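Local coordinates for subtilisin-like protein (Prochloron didemni, PDB 4H6V) that probably acts as a serine endopeptidase in patellamide maturation, this chain being the subtilisin-like protease domain of a longer protein, at residues 23-28 against 87-92; 55-60 against 123-128; 257-262 against 276-281. All blocks are in the same frame, centred on the assembly; numbering follows the deposited sequence.

Contact 1. Residues 23-28 against 87-92; sequences AILDGP and LIVPIF
The backbones of Ile24 and Asp26 hydrogen-bond to those of Leu87 and Val89 in neighbouring parallel strands of the central subtilase sheet, the axes of strands 23-26 and 87-90 lying 4.6 Å apart and only 21° from parallel. Ile24 is gripped at both ends of its backbone: its N donates to Leu87 O at 2.8 Å, and its O accepts from Val89 N at 2.9 Å. Farther along, the bond from Asp26 N to Val89 O is weak, at 3.4 Å, and Ile91 N closes the pairing on Asp26 O.

On the sheet face of Ala23, Leu25, Leu87 and Val89, the branch CD1 of Leu25 lies alongside Val89, 3.6 Å from its CB. Ile91 reaches the same leucine from an oblique direction, its CD1 packing on Leu25 CG. The other face holds Ile24 and Ile88, which point the same way and meet through Ile24 CG1 and Ile88 CD1. Beyond the strands, Phe92 has CG between its backbone N and carbonyl carbon (chi1 63°), a turn that brings the ring back to the 27-28 peptide, with CE1 3.4 Å from Pro28 N. Asp26 O sits at the ring edge. Were Phe92 replaced by an alanine, the Gly27-Pro28 peptide and the Pro28 ring would probably lose their aromatic neighbour, opening a gap beside the turn.

Asp26, predicted to belong to the charge relay, has its CB pointing away from strand 87-90; OD1 accepts from Gly27 N at 2.7 Å and OD2 bonds Ser59. Apolar pairing and backbone bonds thus hold the strand end, while the carboxylate is set by other partners.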
ATOM      1  N   ALA A  23       6.432   1.483   6.315  1.00 17.34           N
ATOM      2  CA  ALA A  23       7.557   1.739   5.436  1.00 17.28           C
ATOM      3  C   ALA A  23       7.066   2.066   4.032  1.00 17.90           C
ATOM      4  O   ALA A  23       6.157   1.405   3.521  1.00 18.56           O
ATOM      5  CB  ALA A  23       8.486   0.516   5.398  1.00 17.41           C
ATOM      6  N   ILE A  24       7.646   3.103   3.433  1.00 17.95           N
ATOM      7  CA  ILE A  24       7.370   3.436   2.035  1.00 18.54           C
ATOM      8  C   ILE A  24       8.584   3.019   1.225  1.00 18.67           C
ATOM      9  O   ILE A  24       9.671   3.578   1.389  1.00 18.89           O
ATOM     10  CB  ILE A  24       7.147   4.971   1.804  1.00 19.12           C
ATOM     11  CG1 ILE A  24       6.102   5.563   2.762  1.00 19.91           C
ATOM     12  CG2 ILE A  24       6.811   5.248   0.324  1.00 19.64           C
ATOM     13  CD1 ILE A  24       4.681   5.043   2.565  1.00 21.21           C
ATOM     14  N   LEU A  25       8.398   2.037   0.351  1.00 18.56           N
ATOM     15  CA  LEU A  25       9.479   1.581  -0.516  1.00 19.79           C
ATOM     16  C   LEU A  25       9.219   2.132  -1.913  1.00 19.96           C
ATOM     17  O   LEU A  25       8.243   1.752  -2.575  1.00 20.43           O
ATOM     18  CB  LEU A  25       9.551   0.049  -0.519  1.00 19.52           C
ATOM     19  CG  LEU A  25      10.360  -0.623   0.601  1.00 20.86           C
ATOM     20  CD1 LEU A  25       9.863  -0.274   1.997  1.00 21.30           C
ATOM     21  CD2 LEU A  25      10.313  -2.136   0.371  1.00 20.65           C
ATOM     22  N   ASP A  26      10.074   3.056  -2.343  1.00 20.33           N
ATOM     23  CA  ASP A  26       9.815   3.805  -3.565  1.00 21.48           C
ATOM     24  C   ASP A  26      11.043   4.558  -4.044  1.00 21.89           C
ATOM     25  O   ASP A  26      12.131   4.431  -3.468  1.00 22.34           O
ATOM     26  CB  ASP A  26       8.661   4.800  -3.334  1.00 21.20           C
ATOM     27  CG  ASP A  26       7.725   4.901  -4.535  1.00 21.96           C
ATOM     28  OD1 ASP A  26       8.229   4.883  -5.679  1.00 24.65           O
ATOM     29  OD2 ASP A  26       6.496   5.009  -4.341  1.00 21.56           O
ATOM     30  N   GLY A  27      10.855   5.338  -5.105  1.00 22.72           N
ATOM     31  CA  GLY A  27      11.836   6.322  -5.533  1.00 23.71           C
ATOM     32  C   GLY A  27      11.949   7.479  -4.553  1.00 24.61           C
ATOM     33  O   GLY A  27      11.480   7.382  -3.417  1.00 24.86           O
ATOM     34  N   PRO A  28      12.568   8.588  -4.996  1.00 25.24           N
ATOM     35  CA  PRO A  28      12.797   9.782  -4.184  1.00 25.08           C
ATOM     36  C   PRO A  28      11.515  10.280  -3.507  1.00 24.89           C
ATOM     37  O   PRO A  28      10.443  10.242  -4.111  1.00 24.32           O
ATOM     38  CB  PRO A  28      13.297  10.805  -5.210  1.00 25.84           C
ATOM     39  CG  PRO A  28      13.909   9.980  -6.279  1.00 26.03           C
ATOM     40  CD  PRO A  28      13.040   8.772  -6.383  1.00 24.98           C
ATOM     41  N   LEU A  87       8.848   5.016   7.731  1.00 20.33           N
ATOM     42  CA  LEU A  87      10.198   4.626   7.345  1.00 20.83           C
ATOM     43  C   LEU A  87      10.305   4.786   5.838  1.00 21.37           C
ATOM     44  O   LEU A  87       9.646   4.067   5.088  1.00 21.55           O
ATOM     45  CB  LEU A  87      10.464   3.166   7.734  1.00 20.34           C
ATOM     46  CG  LEU A  87      10.341   2.803   9.215  1.00 22.29           C
ATOM     47  CD1 LEU A  87      10.325   1.282   9.412  1.00 21.87           C
ATOM     48  CD2 LEU A  87      11.466   3.454  10.020  1.00 23.56           C
ATOM     49  N   ILE A  88      11.105   5.749   5.403  1.00 21.13           N
ATOM     50  CA  ILE A  88      11.278   5.999   3.984  1.00 22.49           C
ATOM     51  C   ILE A  88      12.460   5.151   3.541  1.00 22.73           C
ATOM     52  O   ILE A  88      13.587   5.375   3.987  1.00 22.85           O
ATOM     53  CB  ILE A  88      11.501   7.508   3.685  1.00 22.15           C
ATOM     54  CG1 ILE A  88      10.339   8.357   4.236  1.00 23.08           C
ATOM     55  CG2 ILE A  88      11.738   7.754   2.182  1.00 23.43           C
ATOM     56  CD1 ILE A  88       8.937   7.898   3.846  1.00 23.75           C
ATOM     57  N   VAL A  89      12.181   4.162   2.694  1.00 23.98           N
ATOM     58  CA  VAL A  89      13.203   3.210   2.247  1.00 25.44           C
ATOM     59  C   VAL A  89      13.435   3.363   0.739  1.00 26.18           C
ATOM     60  O   VAL A  89      12.551   3.042  -0.062  1.00 26.60           O
ATOM     61  CB  VAL A  89      12.808   1.749   2.579  1.00 25.52           C
ATOM     62  CG1 VAL A  89      13.922   0.774   2.159  1.00 25.73           C
ATOM     63  CG2 VAL A  89      12.466   1.596   4.068  1.00 25.84           C
ATOM     64  N   PRO A  90      14.625   3.855   0.347  1.00 27.15           N
ATOM     65  CA  PRO A  90      14.913   3.983  -1.081  1.00 28.09           C
ATOM     66  C   PRO A  90      15.158   2.606  -1.689  1.00 28.86           C
ATOM     67  O   PRO A  90      15.855   1.777  -1.092  1.00 29.28           O
ATOM     68  CB  PRO A  90      16.195   4.829  -1.124  1.00 28.23           C
ATOM     69  CG  PRO A  90      16.790   4.761   0.273  1.00 28.28           C
ATOM     70  CD  PRO A  90      15.821   4.047   1.189  1.00 27.44           C
ATOM     71  N   ILE A  91      14.555   2.355  -2.846  1.00 29.45           N
ATOM     72  CA  ILE A  91      14.760   1.093  -3.559  1.00 30.45           C
ATOM     73  C   ILE A  91      15.779   1.275  -4.698  1.00 30.99           C
ATOM     74  O   ILE A  91      15.999   0.371  -5.509  1.00 30.49           O
ATOM     75  CB  ILE A  91      13.412   0.513  -4.075  1.00 30.55           C
ATOM     76  CG1 ILE A  91      12.462   0.265  -2.903  1.00 31.60           C
ATOM     77  CG2 ILE A  91      13.617  -0.805  -4.792  1.00 31.86           C
ATOM     78  CD1 ILE A  91      13.045  -0.623  -1.821  1.00 32.19           C
ATOM     79  N   PHE A  92      16.413   2.446  -4.724  1.00 31.79           N
ATOM     80  CA  PHE A  92      17.340   2.825  -5.788  1.00 32.72           C
ATOM     81  C   PHE A  92      18.692   3.254  -5.238  1.00 33.72           C
ATOM     82  O   PHE A  92      18.816   3.584  -4.061  1.00 33.89           O
ATOM     83  CB  PHE A  92      16.756   3.987  -6.600  1.00 32.48           C
ATOM     84  CG  PHE A  92      16.558   5.246  -5.797  1.00 32.59           C
ATOM     85  CD1 PHE A  92      15.430   5.407  -4.995  1.00 32.61           C
ATOM     86  CD2 PHE A  92      17.502   6.267  -5.838  1.00 33.17           C
ATOM     87  CE1 PHE A  92      15.251   6.568  -4.250  1.00 32.99           C
ATOM     88  CE2 PHE A  92      17.329   7.432  -5.096  1.00 33.33           C
ATOM     89  CZ  PHE A  92      16.199   7.581  -4.301  1.00 32.47           C
TER

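Contact 2. Residues 55-60 against 123-128; sequences DGFMSA and GGELTD
Phe57 and Glu125 meet because the glutamate, with CG anti to its carbonyl carbon (chi1 -70°) and its chain extended beyond, lays its carboxyl end across the phenylalanine ring. In Asp55 the first torsion, 66°, places CG between backbone N and carbonyl carbon, which brings OD2 within 2.8 Å of Leu126 N. That bond is almost straight at the hydrogen, although the donor meets OD2 on its anti side and somewhat out of the carboxylate plane. Over the Phe57 ring, Glu125 CG makes a CH-pi contact 3.9 Å from the centroid, offset toward the rim. The carboxylate continues the stack, nearly parallel to the ring at 17°, with Glu125 CD 3.6 Å from Phe57 CE2.

Between these side chains the backbones form a single antiparallel bridge, a hydrogen-bonded pair of Gly56 and Gly124. Gly124 N donates to Gly56 O at 3.0 Å, from well above the carbonyl plane, and the return bond from Gly56 N to Gly124 O is weak. The bridge joins the loop before His61, predicted as catalytic, to the chain leaving strand 118-121, which, as in subtilisins, probably lines the substrate cleft. Ser59 OG bonds His61 N as well as Asp26, while Val164 and Leu104 pack on Phe57 from neighbouring helices.

Gly123 is closely fitted, since a CB on it would clash with the carbonyl oxygens of Gly56 and Phe57. Its CA already makes a CA-H...O contact with Phe57 O. Water 2 joins the two segments again, accepting from Phe57 N and donating to Glu125 OE2, 2.8 Å away.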
ATOM      1  N   ASP A  55       5.015  -0.055 -16.184  1.00 40.31           N
ATOM      2  CA  ASP A  55       5.420  -0.602 -14.885  1.00 38.87           C
ATOM      3  C   ASP A  55       6.873  -0.332 -14.453  1.00 37.04           C
ATOM      4  O   ASP A  55       7.719   0.090 -15.247  1.00 37.31           O
ATOM      5  CB  ASP A  55       5.082  -2.110 -14.779  1.00 39.58           C
ATOM      6  CG  ASP A  55       5.893  -2.991 -15.742  1.00 40.97           C
ATOM      7  OD1 ASP A  55       6.913  -2.537 -16.306  1.00 43.93           O
ATOM      8  OD2 ASP A  55       5.501  -4.167 -15.926  1.00 41.09           O
ATOM      9  N   GLY A  56       7.118  -0.568 -13.167  1.00 34.50           N
ATOM     10  CA  GLY A  56       8.437  -0.531 -12.545  1.00 31.19           C
ATOM     11  C   GLY A  56       8.150  -0.579 -11.055  1.00 29.29           C
ATOM     12  O   GLY A  56       7.062  -0.184 -10.639  1.00 27.63           O
ATOM     13  N   PHE A  57       9.097  -1.068 -10.259  1.00 27.81           N
ATOM     14  CA  PHE A  57       8.879  -1.186  -8.811  1.00 27.51           C
ATOM     15  C   PHE A  57       8.809   0.171  -8.109  1.00 27.50           C
ATOM     16  O   PHE A  57       8.181   0.291  -7.052  1.00 27.47           O
ATOM     17  CB  PHE A  57       9.922  -2.094  -8.153  1.00 27.12           C
ATOM     18  CG  PHE A  57       9.912  -3.495  -8.679  1.00 26.80           C
ATOM     19  CD1 PHE A  57       8.769  -4.280  -8.579  1.00 26.43           C
ATOM     20  CD2 PHE A  57      11.043  -4.029  -9.280  1.00 28.03           C
ATOM     21  CE1 PHE A  57       8.759  -5.584  -9.066  1.00 26.34           C
ATOM     22  CE2 PHE A  57      11.042  -5.326  -9.770  1.00 27.74           C
ATOM     23  CZ  PHE A  57       9.898  -6.104  -9.667  1.00 27.30           C
ATOM     24  N   MET A  58       9.441   1.183  -8.695  1.00 27.16           N
ATOM     25  CA  MET A  58       9.260   2.563  -8.226  1.00 27.43           C
ATOM     26  C   MET A  58       7.970   3.108  -8.816  1.00 26.72           C
ATOM     27  O   MET A  58       7.730   2.970 -10.013  1.00 27.20           O
ATOM     28  CB  MET A  58      10.424   3.458  -8.666  1.00 27.64           C
ATOM     29  CG  MET A  58      11.746   3.189  -7.979  1.00 30.04           C
ATOM     30  SD  MET A  58      12.951   4.521  -8.265  1.00 33.97           S
ATOM     31  CE  MET A  58      13.293   4.339 -10.023  1.00 33.19           C
ATOM     32  N   SER A  59       7.142   3.733  -7.985  1.00 25.64           N
ATOM     33  CA  SER A  59       5.884   4.321  -8.448  1.00 25.06           C
ATOM     34  C   SER A  59       6.046   5.583  -9.294  1.00 25.30           C
ATOM     35  O   SER A  59       5.111   5.969  -9.992  1.00 26.27           O
ATOM     36  CB  SER A  59       4.962   4.632  -7.263  1.00 24.86           C
ATOM     37  OG  SER A  59       5.399   5.784  -6.561  1.00 23.11           O
ATOM     38  N   ALA A  60       7.220   6.213  -9.220  1.00 24.94           N
ATOM     39  CA  ALA A  60       7.489   7.547  -9.812  1.00 24.61           C
ATOM     40  C   ALA A  60       6.816   8.689  -9.034  1.00 24.27           C
ATOM     41  O   ALA A  60       6.867   9.851  -9.456  1.00 24.94           O
ATOM     42  CB  ALA A  60       7.122   7.600 -11.326  1.00 25.12           C
ATOM     43  N   GLY A 123       4.548   0.323  -6.581  1.00 19.38           N
ATOM     44  CA  GLY A 123       4.925  -0.122  -7.931  1.00 20.00           C
ATOM     45  C   GLY A 123       4.783  -1.621  -8.116  1.00 20.44           C
ATOM     46  O   GLY A 123       4.312  -2.328  -7.235  1.00 20.39           O
ATOM     47  N   GLY A 124       5.207  -2.108  -9.280  1.00 21.01           N
ATOM     48  CA  GLY A 124       5.200  -3.541  -9.547  1.00 21.77           C
ATOM     49  C   GLY A 124       5.544  -3.765 -10.999  1.00 22.74           C
ATOM     50  O   GLY A 124       5.625  -2.811 -11.771  1.00 22.33           O
ATOM     51  N   GLU A 125       5.743  -5.029 -11.363  1.00 23.54           N
ATOM     52  CA  GLU A 125       6.001  -5.396 -12.750  1.00 24.85           C
ATOM     53  C   GLU A 125       5.008  -6.454 -13.208  1.00 25.34           C
ATOM     54  O   GLU A 125       4.665  -7.359 -12.453  1.00 24.98           O
ATOM     55  CB  GLU A 125       7.438  -5.890 -12.916  1.00 24.88           C
ATOM     56  CG  GLU A 125       8.482  -4.783 -12.768  1.00 27.08           C
ATOM     57  CD  GLU A 125       9.894  -5.220 -13.137  1.00 29.19           C
ATOM     58  OE1 GLU A 125      10.136  -6.441 -13.276  1.00 30.23           O
ATOM     59  OE2 GLU A 125      10.768  -4.330 -13.273  1.00 29.93           O
ATOM     60  N   LEU A 126       4.535  -6.302 -14.445  1.00 26.34           N
ATOM     61  CA  LEU A 126       3.593  -7.229 -15.050  1.00 27.17           C
ATOM     62  C   LEU A 126       4.277  -8.572 -15.294  1.00 27.83           C
ATOM     63  O   LEU A 126       5.407  -8.625 -15.773  1.00 28.14           O
ATOM     64  CB  LEU A 126       3.047  -6.642 -16.357  1.00 27.19           C
ATOM     65  CG  LEU A 126       2.012  -7.424 -17.174  1.00 27.62           C
ATOM     66  CD1 LEU A 126       0.760  -7.748 -16.363  1.00 27.13           C
ATOM     67  CD2 LEU A 126       1.640  -6.623 -18.398  1.00 27.80           C
ATOM     68  N   THR A 127       3.585  -9.645 -14.929  1.00 28.51           N
ATOM     69  CA  THR A 127       4.137 -10.995 -14.949  1.00 29.68           C
ATOM     70  C   THR A 127       3.193 -11.898 -15.753  1.00 30.04           C
ATOM     71  O   THR A 127       2.163 -11.428 -16.257  1.00 29.38           O
ATOM     72  CB  THR A 127       4.321 -11.518 -13.500  1.00 29.95           C
ATOM     73  OG1 THR A 127       5.023 -12.760 -13.514  1.00 33.05           O
ATOM     74  CG2 THR A 127       2.985 -11.743 -12.833  1.00 29.06           C
ATOM     75  N   ASP A 128       3.550 -13.176 -15.896  1.00 30.73           N
ATOM     76  CA  ASP A 128       2.667 -14.140 -16.561  1.00 31.69           C
ATOM     77  C   ASP A 128       1.580 -14.609 -15.602  1.00 32.11           C
ATOM     78  O   ASP A 128       0.395 -14.429 -15.875  1.00 32.54           O
ATOM     79  CB  ASP A 128       3.455 -15.338 -17.120  1.00 31.72           C
ATOM     80  CG  ASP A 128       2.577 -16.313 -17.917  1.00 33.05           C
ATOM     81  OD1 ASP A 128       1.356 -16.372 -17.690  1.00 32.24           O
ATOM     82  OD2 ASP A 128       3.118 -17.035 -18.785  1.00 34.93           O
TER
HETATM   83  O   HOH W   1       4.310  -0.248 -11.955  1.00 34.61           O
HETATM   84  O   HOH W   2      11.356  -2.043 -11.829  1.00 24.73           O
HETATM   85  O   HOH W   3       7.120   1.511  -5.118  1.00 25.87           O

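Contact 3. Residues 257-262 against 276-281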
ATOM      1  N   SER A 257     -13.935  -8.140   5.466  1.00 28.74           N
ATOM      2  CA  SER A 257     -14.934  -7.071   5.514  1.00 28.27           C
ATOM      3  C   SER A 257     -15.179  -6.383   4.169  1.00 28.45           C
ATOM      4  O   SER A 257     -16.093  -5.571   4.065  1.00 28.51           O
ATOM      5  CB  SER A 257     -14.558  -6.017   6.559  1.00 28.15           C
ATOM      6  OG  SER A 257     -13.339  -5.372   6.227  1.00 26.53           O
ATOM      7  N   ALA A 258     -14.371  -6.702   3.159  1.00 28.90           N
ATOM      8  CA  ALA A 258     -14.499  -6.074   1.840  1.00 29.60           C
ATOM      9  C   ALA A 258     -15.890  -6.316   1.267  1.00 30.51           C
ATOM     10  O   ALA A 258     -16.446  -7.408   1.415  1.00 30.18           O
ATOM     11  CB  ALA A 258     -13.419  -6.572   0.886  1.00 29.13           C
ATOM     12  N   LEU A 259     -16.453  -5.292   0.636  1.00 31.84           N
ATOM     13  CA  LEU A 259     -17.847  -5.337   0.203  1.00 33.57           C
ATOM     14  C   LEU A 259     -18.009  -5.697  -1.268  1.00 34.99           C
ATOM     15  O   LEU A 259     -17.230  -5.237  -2.108  1.00 34.36           O
ATOM     16  CB  LEU A 259     -18.544  -4.006   0.501  1.00 33.59           C
ATOM     17  CG  LEU A 259     -18.803  -3.674   1.969  1.00 34.20           C
ATOM     18  CD1 LEU A 259     -19.116  -2.196   2.123  1.00 34.45           C
ATOM     19  CD2 LEU A 259     -19.928  -4.536   2.540  1.00 35.24           C
ATOM     20  N   PRO A 260     -19.040  -6.508  -1.589  1.00 36.69           N
ATOM     21  CA  PRO A 260     -19.297  -6.889  -2.978  1.00 38.06           C
ATOM     22  C   PRO A 260     -19.660  -5.674  -3.817  1.00 39.36           C
ATOM     23  O   PRO A 260     -20.209  -4.699  -3.298  1.00 39.57           O
ATOM     24  CB  PRO A 260     -20.508  -7.832  -2.879  1.00 38.14           C
ATOM     25  CG  PRO A 260     -20.634  -8.190  -1.439  1.00 37.70           C
ATOM     26  CD  PRO A 260     -20.076  -7.034  -0.677  1.00 36.79           C
ATOM     27  N   CYS A 261     -19.341  -5.729  -5.105  1.00 41.19           N
ATOM     28  CA  CYS A 261     -19.705  -4.653  -6.016  1.00 42.90           C
ATOM     29  C   CYS A 261     -21.185  -4.767  -6.370  1.00 44.97           C
ATOM     30  O   CYS A 261     -21.696  -5.871  -6.565  1.00 45.29           O
ATOM     31  CB  CYS A 261     -18.802  -4.663  -7.245  1.00 42.28           C
ATOM     32  SG  CYS A 261     -17.075  -4.259  -6.833  1.00 39.91           S
ATOM     33  N   ASP A 262     -21.864  -3.622  -6.430  1.00 47.49           N
ATOM     34  CA  ASP A 262     -23.335  -3.568  -6.478  1.00 49.79           C
ATOM     35  C   ASP A 262     -23.987  -4.417  -7.567  1.00 51.12           C
ATOM     36  O   ASP A 262     -24.807  -5.287  -7.268  1.00 51.47           O
ATOM     37  CB  ASP A 262     -23.842  -2.114  -6.539  1.00 49.94           C
ATOM     38  CG  ASP A 262     -23.004  -1.226  -7.450  1.00 50.82           C
ATOM     39  OD1 ASP A 262     -22.492  -1.708  -8.488  1.00 51.69           O
ATOM     40  OD2 ASP A 262     -22.867  -0.027  -7.123  1.00 51.68           O
ATOM     41  N   ARG A 276     -14.619  -4.404  -2.059  1.00 24.57           N
ATOM     42  CA  ARG A 276     -14.261  -2.993  -1.861  1.00 24.84           C
ATOM     43  C   ARG A 276     -13.859  -2.699  -0.424  1.00 24.56           C
ATOM     44  O   ARG A 276     -14.532  -3.132   0.516  1.00 24.48           O
ATOM     45  CB  ARG A 276     -15.436  -2.093  -2.244  1.00 25.04           C
ATOM     46  CG  ARG A 276     -15.888  -2.263  -3.677  1.00 27.44           C
ATOM     47  CD  ARG A 276     -17.098  -1.410  -3.997  1.00 30.76           C
ATOM     48  NE  ARG A 276     -18.344  -1.940  -3.439  1.00 33.78           N
ATOM     49  CZ  ARG A 276     -19.138  -1.278  -2.599  1.00 36.15           C
ATOM     50  NH1 ARG A 276     -18.829  -0.052  -2.201  1.00 37.28           N
ATOM     51  NH2 ARG A 276     -20.255  -1.841  -2.156  1.00 37.24           N
ATOM     52  N   LEU A 277     -12.775  -1.935  -0.264  1.00 23.87           N
ATOM     53  CA  LEU A 277     -12.326  -1.473   1.053  1.00 23.68           C
ATOM     54  C   LEU A 277     -13.511  -0.967   1.885  1.00 23.72           C
ATOM     55  O   LEU A 277     -14.276  -0.113   1.444  1.00 23.79           O
ATOM     56  CB  LEU A 277     -11.247  -0.387   0.916  1.00 23.04           C
ATOM     57  CG  LEU A 277     -10.788   0.289   2.221  1.00 22.36           C
ATOM     58  CD1 LEU A 277     -10.062  -0.701   3.117  1.00 21.25           C
ATOM     59  CD2 LEU A 277      -9.905   1.502   1.941  1.00 20.05           C
ATOM     60  N   ASN A 278     -13.655  -1.525   3.084  1.00 24.40           N
ATOM     61  CA  ASN A 278     -14.762  -1.210   3.978  1.00 24.44           C
ATOM     62  C   ASN A 278     -14.190  -0.932   5.366  1.00 24.78           C
ATOM     63  O   ASN A 278     -13.978  -1.856   6.161  1.00 25.21           O
ATOM     64  CB  ASN A 278     -15.749  -2.385   3.997  1.00 25.08           C
ATOM     65  CG  ASN A 278     -16.866  -2.224   5.019  1.00 25.19           C
ATOM     66  OD1 ASN A 278     -17.118  -1.133   5.530  1.00 26.88           O
ATOM     67  ND2 ASN A 278     -17.547  -3.331   5.319  1.00 26.49           N
ATOM     68  N   VAL A 279     -13.911   0.341   5.638  1.00 24.42           N
ATOM     69  CA  VAL A 279     -13.184   0.732   6.856  1.00 24.54           C
ATOM     70  C   VAL A 279     -14.035   0.434   8.103  1.00 25.41           C
ATOM     71  O   VAL A 279     -13.560  -0.206   9.042  1.00 25.67           O
ATOM     72  CB  VAL A 279     -12.714   2.210   6.808  1.00 24.51           C
ATOM     73  CG1 VAL A 279     -11.968   2.594   8.088  1.00 23.80           C
ATOM     74  CG2 VAL A 279     -11.808   2.453   5.591  1.00 23.56           C
ATOM     75  N   SER A 280     -15.298   0.844   8.080  1.00 26.74           N
ATOM     76  CA  SER A 280     -16.200   0.601   9.214  1.00 27.98           C
ATOM     77  C   SER A 280     -16.384  -0.892   9.510  1.00 27.95           C
ATOM     78  O   SER A 280     -16.337  -1.313  10.674  1.00 28.32           O
ATOM     79  CB  SER A 280     -17.548   1.304   9.011  1.00 28.34           C
ATOM     80  OG  SER A 280     -18.212   0.819   7.860  1.00 30.94           O
ATOM     81  N   GLY A 281     -16.576  -1.692   8.462  1.00 27.71           N
ATOM     82  CA  GLY A 281     -16.657  -3.145   8.607  1.00 27.66           C
ATOM     83  C   GLY A 281     -15.391  -3.773   9.170  1.00 27.88           C
ATOM     84  O   GLY A 281     -15.460  -4.684   9.999  1.00 27.81           O
TER
HETATM   85  O   HOH W   4     -12.250  -3.903   4.107  1.00 21.83           O
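Leu259 and Arg276 form the one antiparallel bridge where the loop 258-278, internally closed by the Cys261-Cys272 disulfide, folds back on itself near the C-terminal end of the subtilase domain. Both backbone bonds are firm: Arg276 N donates to Leu259 O at 2.7 Å, and Leu259 N returns to Arg276 O at 2.9 Å, in the carbonyl plane and on a lone pair. The arginine side chain then bends at chi3 (-75°), turning its guanidinium back over the loop. Arg276 NH2 reaches Pro260 O at 3.1 Å, with the oxygen practically in the guanidinium plane; NE adds a weak bond to the same oxygen. Leu259 CB covers one face of the group, and Cys261 SG lies against Arg276 CG, 3.9 Å away.

On the other side of the bridge, Asn278 has its CG anti to the backbone N (chi1 174°), a torsion that carries the amide to the carbonyl of Ser257. Asn278 ND2 donates to Ser257 O at 3.0 Å, nearly in its own amide plane, while Leu259 CD1 packs on the amide carbon. The same asparagine is the N-cap of helix 279-286. Farther out, Leu277 rests on Ile198 and Ile226, tying the loop to strand 197-201 and helix 220-240. Asn278 OD1 accepts the capping bond from Gly281 N, 3.0 Å away and well above the carbonyl plane.

How the contacts relate
From the N terminus, strand 21-26 supplies the first half of contact 1, and the chain passes through 55-60 before 87-92 closes that loop. Contact 2 opens inside it and closes only at 123-128, so the two cross along the sequence. They also meet in space, through Asp26 and Ser59 and through the packing of Gly27 on Met58. Together they tie the C-terminal ends of strands 21-26 and 85-90 to the loop before His61 and to the chain after strand 118-121. Contact 3 follows in series, closing a short loop between helices 247-257 and 279-286, its centre 29 Å from that of contact 1 and across the chain's centre from it.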